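PDB 2QIP: protein of unknown function VPA0982, which is of unknown function but belongs to the NYN family of the PIN-like clan, and so may act as an RNA nuclease. Local coordinates for residues 9-14 with 45-51; 51-57 with 74-80; 95-99 with 118-124; 102-106 with 124-128; 106-112 with 132-137. All coordinates share one frame; numbering follows the deposited sequence. Where two conformers were deposited one is given.

Contact 1: residues 9-14 with 45-51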
# COMPACT_ATOMS: atom_id res chain seq x y z
N LYS A 9 11.46 -16.66 -23.02
CA LYS A 9 12.19 -16.53 -21.74
C LYS A 9 11.17 -16.14 -20.67
O LYS A 9 10.16 -15.51 -21.00
CB LYS A 9 13.23 -15.41 -21.83
CG LYS A 9 14.30 -15.55 -22.91
CD LYS A 9 15.48 -14.70 -22.50
CE LYS A 9 15.93 -13.76 -23.60
NZ LYS A 9 16.26 -12.43 -23.04
N GLU A 10 11.45 -16.48 -19.41
CA GLU A 10 10.56 -16.05 -18.31
C GLU A 10 10.47 -14.53 -18.33
O GLU A 10 11.49 -13.84 -18.35
CB GLU A 10 11.09 -16.53 -16.96
CG GLU A 10 10.12 -16.26 -15.82
CD GLU A 10 10.67 -16.58 -14.43
OE1 GLU A 10 11.86 -16.35 -14.19
OE2 GLU A 10 9.88 -17.06 -13.58
N LYS A 11 9.24 -14.02 -18.32
CA LYS A 11 9.01 -12.58 -18.28
C LYS A 11 8.99 -12.13 -16.82
O LYS A 11 8.28 -12.71 -16.01
CB LYS A 11 7.66 -12.26 -18.93
CG LYS A 11 7.69 -12.29 -20.47
CD LYS A 11 6.28 -12.02 -21.05
CE LYS A 11 6.35 -11.86 -22.56
NZ LYS A 11 5.00 -11.61 -23.15
N ILE A 12 9.75 -11.08 -16.50
CA ILE A 12 9.83 -10.58 -15.13
C ILE A 12 9.53 -9.09 -15.04
O ILE A 12 9.74 -8.32 -15.98
CB ILE A 12 11.21 -10.87 -14.48
CG1 ILE A 12 12.33 -10.06 -15.15
CG2 ILE A 12 11.48 -12.37 -14.49
CD1 ILE A 12 13.68 -10.19 -14.44
N ALA A 13 9.00 -8.71 -13.88
CA ALA A 13 8.93 -7.31 -13.48
C ALA A 13 9.73 -7.17 -12.21
O ALA A 13 9.59 -8.01 -11.32
CB ALA A 13 7.50 -6.91 -13.20
N ILE A 14 10.52 -6.10 -12.11
CA ILE A 14 11.30 -5.86 -10.90
C ILE A 14 10.78 -4.57 -10.26
O ILE A 14 10.57 -3.58 -10.95
CB ILE A 14 12.81 -5.69 -11.23
CG1 ILE A 14 13.37 -6.94 -11.91
CG2 ILE A 14 13.59 -5.39 -9.93
CD1 ILE A 14 14.75 -6.76 -12.50
N GLU A 45 18.92 -14.56 -18.48
CA GLU A 45 17.98 -15.40 -19.24
C GLU A 45 16.52 -14.98 -19.07
O GLU A 45 15.61 -15.79 -19.28
CB GLU A 45 18.14 -16.89 -18.88
CG GLU A 45 19.55 -17.42 -19.06
CD GLU A 45 19.73 -18.88 -18.65
OE1 GLU A 45 18.95 -19.41 -17.82
OE2 GLU A 45 20.70 -19.50 -19.14
N LYS A 46 16.29 -13.73 -18.68
CA LYS A 46 14.93 -13.24 -18.45
C LYS A 46 14.58 -12.16 -19.44
O LYS A 46 15.46 -11.44 -19.92
CB LYS A 46 14.78 -12.70 -17.02
CG LYS A 46 15.23 -13.65 -15.94
CD LYS A 46 14.39 -14.94 -15.94
CE LYS A 46 15.05 -16.00 -15.07
NZ LYS A 46 14.31 -17.29 -15.17
N GLU A 47 13.28 -12.06 -19.75
CA GLU A 47 12.76 -10.91 -20.48
C GLU A 47 12.27 -9.89 -19.47
O GLU A 47 11.32 -10.13 -18.72
CB GLU A 47 11.63 -11.32 -21.43
CG GLU A 47 11.05 -10.10 -22.16
CD GLU A 47 9.89 -10.42 -23.08
OE1 GLU A 47 9.64 -11.62 -23.34
OE2 GLU A 47 9.22 -9.46 -23.52
N VAL A 48 12.93 -8.74 -19.44
CA VAL A 48 12.59 -7.73 -18.45
C VAL A 48 11.46 -6.88 -19.04
O VAL A 48 11.68 -6.04 -19.93
CB VAL A 48 13.80 -6.85 -18.07
CG1 VAL A 48 13.38 -5.83 -17.04
CG2 VAL A 48 14.93 -7.72 -17.58
N VAL A 49 10.25 -7.13 -18.57
CA VAL A 49 9.09 -6.38 -19.05
C VAL A 49 9.04 -5.00 -18.41
O VAL A 49 8.63 -4.03 -19.04
CB VAL A 49 7.80 -7.18 -18.80
CG1 VAL A 49 6.55 -6.35 -19.12
CG2 VAL A 49 7.83 -8.49 -19.60
N SER A 50 9.45 -4.92 -17.15
CA SER A 50 9.38 -3.69 -16.39
C SER A 50 10.41 -3.76 -15.29
O SER A 50 10.61 -4.83 -14.69
CB SER A 50 7.98 -3.52 -15.79
OG SER A 50 7.87 -2.34 -15.01
N ALA A 51 11.06 -2.63 -15.00
CA ALA A 51 11.99 -2.57 -13.89
C ALA A 51 11.95 -1.16 -13.33
O ALA A 51 12.34 -0.19 -14.00
CB ALA A 51 13.41 -2.95 -14.32
O HOH W 1 14.09 -17.74 -18.42
O HOH W 2 8.16 -3.19 -12.49
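Lys46 lies alongside Glu10 where strands 10-17 and 46-55 run parallel, neighbours in the sheet of a PIN-like alpha/beta fold. Its CB lies 3.8 Å from Ile12 CD1, and CG stays beside that methyl at 4.1 Å; a bend at chi2 (-62°) then sends CD and CE along Glu10 OE1, at 3.4 and 3.3 Å, before NZ reaches it at 2.8 Å, a salt bridge in which NZ meets OE1 from above the carboxylate plane. Glu10 OE2 has a second cationic partner, Arg111. Lys11 and Glu47 also run side by side, but the carboxylate touches carbon: Glu47 OE1 is 3.4 Å from Lys11 CE. Ile12, a beta-branched residue suited to a buried strand, holds CD1 4.2 Å from Val48 CG2. Beyond this pair the register slips by one residue, a beta bulge: Ile12 O takes the N-H of Val49, leaving Ser50 N buried without a partner, and Ala13 pairs with Ser50. Ile14 N then meets Ser50 O at 2.9 Å.

Contact 2: residues 51-57 with 74-80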
# COMPACT_ATOMS: atom_id res chain seq x y z
N ALA A 51 11.06 -2.63 -15.00
CA ALA A 51 11.99 -2.57 -13.89
C ALA A 51 11.95 -1.16 -13.33
O ALA A 51 12.34 -0.19 -14.00
CB ALA A 51 13.41 -2.95 -14.32
N LYS A 52 11.47 -1.06 -12.09
CA LYS A 52 11.28 0.24 -11.46
C LYS A 52 11.93 0.28 -10.09
O LYS A 52 11.86 -0.69 -9.33
CB LYS A 52 9.78 0.56 -11.37
CG LYS A 52 9.21 0.95 -12.71
CD LYS A 52 7.72 1.26 -12.68
CE LYS A 52 7.30 1.68 -14.10
NZ LYS A 52 5.82 1.90 -14.24
N ALA A 53 12.59 1.40 -9.81
CA ALA A 53 13.25 1.64 -8.53
C ALA A 53 12.54 2.80 -7.87
O ALA A 53 12.51 3.91 -8.42
CB ALA A 53 14.74 1.97 -8.74
N TYR A 54 11.94 2.54 -6.71
CA TYR A 54 11.07 3.51 -6.03
C TYR A 54 11.90 4.25 -4.99
O TYR A 54 12.29 3.68 -3.96
CB TYR A 54 9.89 2.76 -5.39
CG TYR A 54 9.02 2.14 -6.45
CD1 TYR A 54 7.90 2.80 -6.91
CD2 TYR A 54 9.34 0.90 -7.02
CE1 TYR A 54 7.09 2.27 -7.91
CE2 TYR A 54 8.54 0.35 -8.04
CZ TYR A 54 7.40 1.04 -8.47
OH TYR A 54 6.60 0.52 -9.49
N ALA A 55 12.16 5.52 -5.27
CA ALA A 55 13.13 6.31 -4.49
C ALA A 55 12.52 7.64 -4.07
O ALA A 55 11.37 7.96 -4.41
CB ALA A 55 14.39 6.54 -5.34
N ILE A 56 13.32 8.42 -3.34
CA ILE A 56 12.89 9.73 -2.84
C ILE A 56 13.61 10.82 -3.64
O ILE A 56 14.83 10.78 -3.80
CB ILE A 56 13.18 9.87 -1.33
CG1 ILE A 56 12.51 8.71 -0.56
CG2 ILE A 56 12.73 11.23 -0.78
CD1 ILE A 56 10.97 8.62 -0.71
N ALA A 57 12.84 11.79 -4.13
CA ALA A 57 13.43 12.91 -4.86
C ALA A 57 14.37 13.73 -3.99
O ALA A 57 14.16 13.86 -2.79
CB ALA A 57 12.34 13.80 -5.40
N GLY A 74 19.42 0.24 -15.75
CA GLY A 74 18.25 -0.18 -16.50
C GLY A 74 16.91 0.12 -15.85
O GLY A 74 15.87 -0.17 -16.43
N PHE A 75 16.93 0.70 -14.64
CA PHE A 75 15.67 1.00 -13.95
C PHE A 75 15.00 2.27 -14.47
O PHE A 75 15.67 3.26 -14.77
CB PHE A 75 15.91 1.19 -12.46
CG PHE A 75 16.37 -0.05 -11.77
CD1 PHE A 75 15.45 -1.03 -11.39
CD2 PHE A 75 17.72 -0.25 -11.49
CE1 PHE A 75 15.87 -2.19 -10.75
CE2 PHE A 75 18.15 -1.42 -10.83
CZ PHE A 75 17.21 -2.39 -10.48
N GLU A 76 13.66 2.28 -14.50
CA GLU A 76 12.93 3.55 -14.47
C GLU A 76 12.90 3.96 -13.00
O GLU A 76 12.46 3.19 -12.15
CB GLU A 76 11.50 3.42 -15.02
CG GLU A 76 10.76 4.76 -14.88
CD GLU A 76 9.38 4.84 -15.52
OE1 GLU A 76 8.93 3.87 -16.17
OE2 GLU A 76 8.74 5.92 -15.37
N VAL A 77 13.42 5.15 -12.69
CA VAL A 77 13.45 5.62 -11.32
C VAL A 77 12.15 6.37 -11.05
O VAL A 77 11.81 7.34 -11.75
CB VAL A 77 14.69 6.49 -11.04
CG1 VAL A 77 14.56 7.18 -9.69
CG2 VAL A 77 15.97 5.62 -11.09
N MSE A 78 11.41 5.87 -10.05
CA MSE A 78 10.13 6.45 -9.66
C MSE A 78 10.37 7.27 -8.41
O MSE A 78 10.60 6.72 -7.34
CB MSE A 78 9.12 5.33 -9.37
CG MSE A 78 8.98 4.30 -10.49
SE MSE A 78 8.21 5.08 -12.08
CE MSE A 78 6.43 5.35 -11.34
N LEU A 79 10.31 8.60 -8.54
CA LEU A 79 10.52 9.47 -7.37
C LEU A 79 9.18 9.76 -6.71
O LEU A 79 8.18 10.03 -7.40
CB LEU A 79 11.18 10.77 -7.82
CG LEU A 79 12.54 10.55 -8.49
CD1 LEU A 79 13.18 11.86 -9.10
CD2 LEU A 79 13.53 9.87 -7.52
N LYS A 80 9.15 9.70 -5.38
CA LYS A 80 7.88 9.85 -4.69
C LYS A 80 7.31 11.26 -4.87
O LYS A 80 8.02 12.25 -4.67
CB LYS A 80 8.03 9.51 -3.21
CG LYS A 80 6.67 9.37 -2.56
CD LYS A 80 6.74 8.86 -1.15
CE LYS A 80 5.33 8.62 -0.63
NZ LYS A 80 5.36 8.34 0.81
O HOH W 3 10.23 12.02 -3.21
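The Tyr54 ring carries Met78 CG over one face, a CH-pi contact 4.1 Å from the centroid, and packs edge-to-face with Trp94. The Phe75 ring has the carbonyl carbon of Ala51 at its edge, while Ala53 CB approaches it obliquely. These rings flank the pairing of strands 51-55 and 76-79, the parallel strands of a beta-alpha-beta unit whose connecting helix is 61-73. Met78 is selenomethionine; its bends at chi2 and chi3 (-67° and -69°) carry SE to 3.9 Å from Lys52 CD, so this unbranched, flexible chain touches both the Tyr54 ring and Lys52. Lys52 and Glu76 extend side by side with their charges near but not bridged. Small Ala53 and Ala55 suit the other face, where Phe75 and Leu79 crowd in. Tyr54 OH bonds to Asp101, and Lys80 reaches Asp120 of the second subunit. Past the last backbone bond, Lys80 N to Ala55 O at 3.0 Å, a water accepts from Ala57 N at 2.8 Å and donates to Lys80 O at 2.7 Å.

Contact 3: residues 95-99 with 118-124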
# COMPACT_ATOMS: atom_id res chain seq x y z
N ASP A 95 4.88 2.07 0.03
CA ASP A 95 4.06 0.85 -0.00
C ASP A 95 2.83 0.96 -0.89
O ASP A 95 2.49 0.01 -1.59
CB ASP A 95 3.67 0.38 1.40
CG ASP A 95 4.88 -0.09 2.23
OD1 ASP A 95 6.04 0.09 1.80
OD2 ASP A 95 4.64 -0.66 3.33
N VAL A 96 2.12 2.09 -0.80
CA VAL A 96 0.92 2.25 -1.63
C VAL A 96 1.31 2.18 -3.13
O VAL A 96 0.70 1.45 -3.90
CB VAL A 96 0.12 3.55 -1.32
CG1 VAL A 96 -0.97 3.77 -2.37
CG2 VAL A 96 -0.51 3.46 0.10
N GLY A 97 2.34 2.93 -3.53
CA GLY A 97 2.65 2.98 -4.95
C GLY A 97 3.23 1.68 -5.50
O GLY A 97 2.93 1.28 -6.63
N ILE A 98 4.04 0.99 -4.70
CA ILE A 98 4.56 -0.32 -5.09
C ILE A 98 3.42 -1.34 -5.22
O ILE A 98 3.38 -2.12 -6.18
CB ILE A 98 5.66 -0.78 -4.09
CG1 ILE A 98 6.93 0.06 -4.31
CG2 ILE A 98 5.99 -2.29 -4.26
CD1 ILE A 98 8.03 -0.15 -3.25
N THR A 99 2.46 -1.29 -4.28
CA THR A 99 1.31 -2.17 -4.33
C THR A 99 0.52 -1.93 -5.62
O THR A 99 0.16 -2.89 -6.32
CB THR A 99 0.44 -2.02 -3.08
OG1 THR A 99 1.23 -2.37 -1.94
CG2 THR A 99 -0.79 -2.92 -3.12
N ASP A 118 10.09 -5.58 3.81
CA ASP A 118 8.92 -5.10 4.56
C ASP A 118 7.78 -6.13 4.53
O ASP A 118 7.19 -6.41 3.48
CB ASP A 118 8.50 -3.76 3.94
CG ASP A 118 7.32 -3.09 4.65
OD1 ASP A 118 6.61 -3.73 5.45
OD2 ASP A 118 7.11 -1.87 4.35
N GLY A 119 7.48 -6.70 5.69
CA GLY A 119 6.48 -7.73 5.79
C GLY A 119 5.08 -7.31 5.37
O GLY A 119 4.24 -8.16 5.08
N ASP A 120 4.79 -6.01 5.35
CA ASP A 120 3.46 -5.60 4.89
C ASP A 120 3.22 -6.01 3.44
O ASP A 120 2.07 -6.15 3.01
CB ASP A 120 3.21 -4.11 5.08
CG ASP A 120 2.78 -3.78 6.50
OD1 ASP A 120 2.18 -4.67 7.14
OD2 ASP A 120 3.04 -2.65 6.96
N PHE A 121 4.30 -6.22 2.70
CA PHE A 121 4.13 -6.68 1.31
C PHE A 121 3.65 -8.14 1.21
O PHE A 121 3.31 -8.61 0.11
CB PHE A 121 5.39 -6.45 0.48
CG PHE A 121 5.66 -5.01 0.16
CD1 PHE A 121 4.70 -4.23 -0.47
CD2 PHE A 121 6.89 -4.43 0.47
CE1 PHE A 121 4.97 -2.87 -0.78
CE2 PHE A 121 7.15 -3.11 0.16
CZ PHE A 121 6.20 -2.31 -0.46
N SER A 122 3.59 -8.85 2.34
CA SER A 122 3.05 -10.22 2.31
C SER A 122 1.67 -10.24 1.69
O SER A 122 1.34 -11.18 0.94
CB SER A 122 2.97 -10.81 3.73
OG SER A 122 4.27 -10.83 4.28
N LEU A 123 0.84 -9.24 2.00
CA LEU A 123 -0.51 -9.23 1.44
C LEU A 123 -0.48 -9.06 -0.08
O LEU A 123 -1.35 -9.60 -0.80
CB LEU A 123 -1.39 -8.15 2.06
CG LEU A 123 -2.02 -8.50 3.42
CD1 LEU A 123 -0.98 -8.63 4.52
CD2 LEU A 123 -3.06 -7.46 3.79
N LEU A 124 0.50 -8.31 -0.56
CA LEU A 124 0.66 -8.09 -2.00
C LEU A 124 1.12 -9.37 -2.69
O LEU A 124 0.58 -9.74 -3.75
CB LEU A 124 1.65 -6.95 -2.24
CG LEU A 124 2.17 -6.80 -3.68
CD1 LEU A 124 1.04 -6.50 -4.68
CD2 LEU A 124 3.27 -5.73 -3.69
O HOH W 4 4.96 -1.03 5.92
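Asp95 and Asp118 bring their carboxylates together from opposite directions, with OD2 of Asp95 2.9 Å from OD2 of Asp118 and the two planes 52° apart. Both atoms are acceptors, and no hydrogen bond joins them. A water lies 2.6 Å from Asp95 OD2 and 2.7 Å from Asp120 OD2, bridging the two and linking a third acid to the pair. Asp120 OD1 has its own partner, Lys80 of the second subunit. Clustered acidic residues are a hallmark of PIN-like nucleases, where they bind metal ions, and this group is consistent with such a site. Among polar bonds within the segments, Asp118 OD1 accepts from Asp120 N in an Asx turn, which shapes the turn that leads toward helix 122-132. Thr99 OG1 turns back to bond Asp95 O. In the apolar packing, Ile98 CG2 lies 3.7 Å from Phe121 CE1 and 4.4 Å from Leu124 CD2. Oxygens also approach the Phe121 ring, whose CE1 and CZ end abuts the Asp95-Thr99 face of helix 95-105: Asp95 OD1 is 3.3 Å from CZ, and Thr99 OG1 sits at the ring edge.

Contact 4: residues 102-106 with 124-128. With EDO (1,2-ethanediol), chain D; EDO (1,2-ethanediol), chain E.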
# COMPACT_ATOMS: atom_id res chain seq x y z
N ALA A 102 2.66 -3.19 -8.71
CA ALA A 102 2.92 -4.62 -8.75
C ALA A 102 1.67 -5.35 -9.23
O ALA A 102 1.75 -6.26 -10.05
CB ALA A 102 3.34 -5.12 -7.39
N ILE A 103 0.50 -4.96 -8.72
CA ILE A 103 -0.75 -5.58 -9.22
C ILE A 103 -1.00 -5.28 -10.69
O ILE A 103 -1.44 -6.15 -11.45
CB ILE A 103 -1.95 -5.15 -8.40
CG1 ILE A 103 -1.91 -5.85 -7.06
CG2 ILE A 103 -3.29 -5.44 -9.14
CD1 ILE A 103 -2.06 -7.42 -7.12
N GLU A 104 -0.73 -4.03 -11.10
CA GLU A 104 -0.89 -3.67 -12.49
C GLU A 104 -0.01 -4.49 -13.44
O GLU A 104 -0.43 -4.85 -14.55
CB GLU A 104 -0.68 -2.17 -12.71
CG GLU A 104 -1.91 -1.36 -12.43
CD GLU A 104 -1.66 0.12 -12.64
OE1 GLU A 104 -2.14 0.92 -11.82
OE2 GLU A 104 -0.94 0.47 -13.61
N ILE A 105 1.22 -4.78 -13.03
CA ILE A 105 2.15 -5.46 -13.94
C ILE A 105 2.00 -6.98 -13.89
O ILE A 105 2.40 -7.65 -14.83
CB ILE A 105 3.62 -4.99 -13.68
CG1 ILE A 105 4.51 -5.28 -14.90
CG2 ILE A 105 4.21 -5.65 -12.42
CD1 ILE A 105 4.21 -4.46 -16.11
N ALA A 106 1.45 -7.51 -12.80
CA ALA A 106 1.33 -8.97 -12.64
C ALA A 106 0.76 -9.71 -13.88
O ALA A 106 1.29 -10.74 -14.27
CB ALA A 106 0.52 -9.32 -11.39
N LEU A 124 0.50 -8.31 -0.56
CA LEU A 124 0.66 -8.09 -2.00
C LEU A 124 1.12 -9.37 -2.69
O LEU A 124 0.58 -9.74 -3.75
CB LEU A 124 1.65 -6.95 -2.24
CG LEU A 124 2.17 -6.80 -3.68
CD1 LEU A 124 1.04 -6.50 -4.68
CD2 LEU A 124 3.27 -5.73 -3.69
N VAL A 125 2.09 -10.06 -2.09
CA VAL A 125 2.56 -11.33 -2.65
C VAL A 125 1.38 -12.30 -2.76
O VAL A 125 1.15 -12.91 -3.83
CB VAL A 125 3.69 -11.91 -1.78
CG1 VAL A 125 4.01 -13.35 -2.17
CG2 VAL A 125 4.93 -10.98 -1.86
N GLU A 126 0.63 -12.45 -1.67
CA GLU A 126 -0.53 -13.34 -1.65
C GLU A 126 -1.52 -12.96 -2.76
O GLU A 126 -2.05 -13.83 -3.44
CB GLU A 126 -1.21 -13.30 -0.29
CG GLU A 126 -2.52 -14.06 -0.18
CD GLU A 126 -3.17 -13.87 1.18
OE1 GLU A 126 -3.62 -12.73 1.48
OE2 GLU A 126 -3.21 -14.84 1.94
N ARG A 127 -1.79 -11.67 -2.94
CA ARG A 127 -2.81 -11.25 -3.91
C ARG A 127 -2.34 -11.53 -5.34
O ARG A 127 -3.15 -11.90 -6.20
CB ARG A 127 -3.15 -9.78 -3.74
CG ARG A 127 -4.51 -9.40 -4.32
CD ARG A 127 -5.69 -10.02 -3.57
NE ARG A 127 -5.70 -9.70 -2.14
CZ ARG A 127 -6.41 -8.72 -1.58
NH1 ARG A 127 -7.18 -7.94 -2.31
NH2 ARG A 127 -6.31 -8.48 -0.27
N ILE A 128 -1.06 -11.33 -5.62
CA ILE A 128 -0.53 -11.67 -6.94
C ILE A 128 -0.71 -13.17 -7.22
O ILE A 128 -1.13 -13.58 -8.32
CB ILE A 128 0.96 -11.31 -7.03
CG1 ILE A 128 1.13 -9.79 -7.06
CG2 ILE A 128 1.60 -11.94 -8.29
CD1 ILE A 128 2.58 -9.32 -6.80
C1 EDO D . -1.88 3.16 -14.36
O1 EDO D . -0.47 3.19 -14.14
C2 EDO D . -2.36 4.25 -15.30
O2 EDO D . -3.04 5.25 -14.53
C1 EDO E . -0.63 -12.62 3.82
O1 EDO E . -2.04 -12.45 4.03
C2 EDO E . -0.00 -12.83 5.19
O2 EDO E . -0.52 -14.06 5.72
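Ile103 meets Leu124 and Ile128 across an interface made wholly of carbon contacts, with no hydrogen bond between the two segments, while Glu104 and Arg127 of the same turns engage another subunit. Ile103 runs past Leu124 and Ile128, which point the opposite way. Its CG1 lies 3.8 Å from Leu124 CD1, and CD1, carried onward by a chi2 of -65°, comes to 4.0 Å from Ile128 CG1. The ethyl arm suits this place: CG1 touches one side chain and CD1 the other, a helical turn on. Ala102 has only CB to offer, and that small methyl is met by both branches of Leu124, with CD2 at 3.8 Å. Further along, Ala106 CB faces Ile128 CG2 at 4.2 Å, again a small residue against a bulky one. Arg127 touches with the base of its chain, CG 4.2 Å from Ile103 CD1, before its bent chain turns away to form salt bridges with Glu104 and Asp101 of the second subunit. Glu104 in turn bridges Arg127 of that subunit. Ethanediols, probably from the crystallisation liquor, bond Glu126 OE1 and, weakly, Glu104 OE2. The two helices, 95-105 and 122-132, lie side by side over the sheet: Ala102 touches Leu15 of strand 10-17, Ile128 rests on Val136 of strand 135-140, and Ile103 and Leu124 also pack on the second subunit.

Contact 5: residues 106-112 with 132-137. With EDO (1,2-ethanediol), chain C.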
# COMPACT_ATOMS: atom_id res chain seq x y z
N ALA A 106 1.45 -7.51 -12.80
CA ALA A 106 1.33 -8.97 -12.64
C ALA A 106 0.76 -9.71 -13.88
O ALA A 106 1.29 -10.74 -14.27
CB ALA A 106 0.52 -9.32 -11.39
N PRO A 107 -0.35 -9.22 -14.48
CA PRO A 107 -0.86 -9.99 -15.64
C PRO A 107 0.10 -10.07 -16.83
O PRO A 107 -0.05 -10.95 -17.67
CB PRO A 107 -2.14 -9.24 -16.03
CG PRO A 107 -2.03 -7.87 -15.38
CD PRO A 107 -1.24 -8.10 -14.13
N ASP A 108 1.08 -9.17 -16.87
CA ASP A 108 1.98 -9.08 -18.02
C ASP A 108 3.27 -9.85 -17.84
O ASP A 108 4.08 -9.91 -18.77
CB ASP A 108 2.33 -7.62 -18.32
CG ASP A 108 1.11 -6.81 -18.69
OD1 ASP A 108 0.35 -7.28 -19.55
OD2 ASP A 108 0.91 -5.73 -18.09
N VAL A 109 3.48 -10.45 -16.67
CA VAL A 109 4.75 -11.14 -16.39
C VAL A 109 4.52 -12.52 -15.79
O VAL A 109 3.43 -12.81 -15.26
CB VAL A 109 5.69 -10.31 -15.46
CG1 VAL A 109 6.08 -9.02 -16.15
CG2 VAL A 109 5.04 -10.01 -14.11
N ASP A 110 5.53 -13.37 -15.90
CA ASP A 110 5.49 -14.67 -15.25
C ASP A 110 5.89 -14.60 -13.79
O ASP A 110 5.50 -15.44 -12.99
CB ASP A 110 6.42 -15.66 -15.95
CG ASP A 110 6.06 -15.86 -17.42
OD1 ASP A 110 4.89 -16.18 -17.68
OD2 ASP A 110 6.92 -15.65 -18.30
N ARG A 111 6.71 -13.62 -13.45
CA ARG A 111 7.25 -13.52 -12.10
C ARG A 111 7.48 -12.05 -11.77
O ARG A 111 7.99 -11.28 -12.59
CB ARG A 111 8.59 -14.27 -12.03
CG ARG A 111 9.24 -14.25 -10.63
CD ARG A 111 10.57 -14.95 -10.63
NE ARG A 111 10.39 -16.36 -10.91
CZ ARG A 111 10.19 -17.32 -10.00
NH1 ARG A 111 10.16 -17.06 -8.70
NH2 ARG A 111 10.00 -18.59 -10.42
N VAL A 112 7.05 -11.68 -10.57
CA VAL A 112 7.33 -10.35 -9.99
C VAL A 112 8.50 -10.53 -9.02
O VAL A 112 8.46 -11.42 -8.14
CB VAL A 112 6.08 -9.79 -9.25
CG1 VAL A 112 6.42 -8.47 -8.55
CG2 VAL A 112 4.92 -9.61 -10.22
N TYR A 132 -3.58 -13.67 -10.01
CA TYR A 132 -2.87 -13.82 -11.29
C TYR A 132 -2.07 -15.11 -11.40
O TYR A 132 -1.51 -15.41 -12.46
CB TYR A 132 -1.97 -12.60 -11.55
CG TYR A 132 -2.77 -11.33 -11.56
CD1 TYR A 132 -3.49 -10.95 -12.70
CD2 TYR A 132 -2.90 -10.56 -10.40
CE1 TYR A 132 -4.29 -9.80 -12.68
CE2 TYR A 132 -3.70 -9.43 -10.38
CZ TYR A 132 -4.38 -9.05 -11.51
OH TYR A 132 -5.17 -7.92 -11.49
N ASN A 133 -2.00 -15.86 -10.30
CA ASN A 133 -1.21 -17.09 -10.24
C ASN A 133 0.17 -16.95 -10.86
O ASN A 133 0.64 -17.86 -11.57
CB ASN A 133 -1.97 -18.28 -10.82
CG ASN A 133 -1.36 -19.61 -10.41
OD1 ASN A 133 -0.72 -19.73 -9.35
ND2 ASN A 133 -1.57 -20.62 -11.25
N LYS A 134 0.82 -15.81 -10.59
CA LYS A 134 2.20 -15.62 -11.02
C LYS A 134 3.15 -15.91 -9.86
O LYS A 134 2.72 -16.00 -8.70
CB LYS A 134 2.40 -14.20 -11.58
CG LYS A 134 1.41 -13.82 -12.71
CD LYS A 134 1.29 -14.84 -13.83
CE LYS A 134 0.25 -14.42 -14.90
NZ LYS A 134 0.70 -13.27 -15.73
N LYS A 135 4.43 -16.10 -10.19
CA LYS A 135 5.45 -16.36 -9.17
C LYS A 135 5.93 -15.04 -8.59
O LYS A 135 5.91 -14.01 -9.28
CB LYS A 135 6.66 -17.09 -9.77
CG LYS A 135 6.32 -18.44 -10.38
CD LYS A 135 6.10 -19.49 -9.34
CE LYS A 135 5.86 -20.86 -9.99
NZ LYS A 135 5.57 -21.86 -8.94
N VAL A 136 6.38 -15.08 -7.34
CA VAL A 136 6.98 -13.93 -6.70
C VAL A 136 8.28 -14.34 -6.05
O VAL A 136 8.32 -15.31 -5.24
CB VAL A 136 6.03 -13.28 -5.66
CG1 VAL A 136 6.67 -12.02 -5.07
CG2 VAL A 136 4.66 -12.95 -6.32
N THR A 137 9.35 -13.63 -6.41
CA THR A 137 10.63 -13.74 -5.69
C THR A 137 10.83 -12.48 -4.87
O THR A 137 10.61 -11.37 -5.37
CB THR A 137 11.81 -13.87 -6.67
OG1 THR A 137 11.66 -15.07 -7.44
CG2 THR A 137 13.18 -13.87 -5.94
C1 EDO C . 2.89 -13.62 -18.79
O1 EDO C . 2.55 -14.50 -17.71
C2 EDO C . 2.33 -14.21 -20.09
O2 EDO C . 2.41 -13.17 -21.06
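Tyr132, at the end of helix 122-132, lays one ring face against Pro107: CD of the proline lies 4.1 Å from the ring centroid in a CH-pi contact, and Ala106 CB packs off-centre. Proline suits this place, its compact, rigid ring offering C-H groups to the tyrosine face. Asn133 then turns the chain with positive phi, and Lys134 curls back, bent at chi2 (-50°) and chi4 (71°), to put its ammonium among backbone carbonyls. NZ donates to Val109 O at 2.8 Å and Ala106 O at 3.0 Å, and weakly to Pro107 O, tying together the 3-10 turn 106-108 and the residue after it. It also donates to an ethanediol, probably from the crystallisation liquor, whose O1 bonds Asp110 OD1; Asp110 OD2 accepts from Lys11 N. Three N-H groups thus serve four nearby acceptors, which the long chain lets NZ reach. Lys135 N bonds Asp110 O, and its CB sits over the centre of the Arg111 guanidinium face, 3.5 Å above the plane. Val136, beta-branched and buried, pairs with Val112. Thr137 OG1 accepts from Arg111 NH1 at 2.8 Å, tilted 26° from the guanidinium plane, while Thr137 N bonds Val112 O. Strands 111-115 and 135-140 are joined in a beta-alpha-beta unit through helix 122-132, whose Val125 and Ile128 cover Val136; strand 10-17 flanks the first strand and strand 155-158 the second.

Contacts 1, 2 and 5 lie in one parallel sheet, where strands 76-79, 46-55, 10-17, 111-115 and 135-140 follow in that order. Contacts 1 and 2 share strand 46-55 and Ala51, their centres about 17 Å apart; the centre of contact 5 is about 10 Å from that of contact 1, strand 111-115 pairing with the other edge of strand 10-17. Contacts 3 and 4 are successive levels of one helix pair, 95-105 with 122-132, centres about 9 Å apart and sharing Leu124. Along the chain contacts 1 and 2 close before the others open, whereas 3, 4 and 5 interleave. The helix pair packs on the sheet and also touches the second subunit, which Lys80 of contact 2 reaches too.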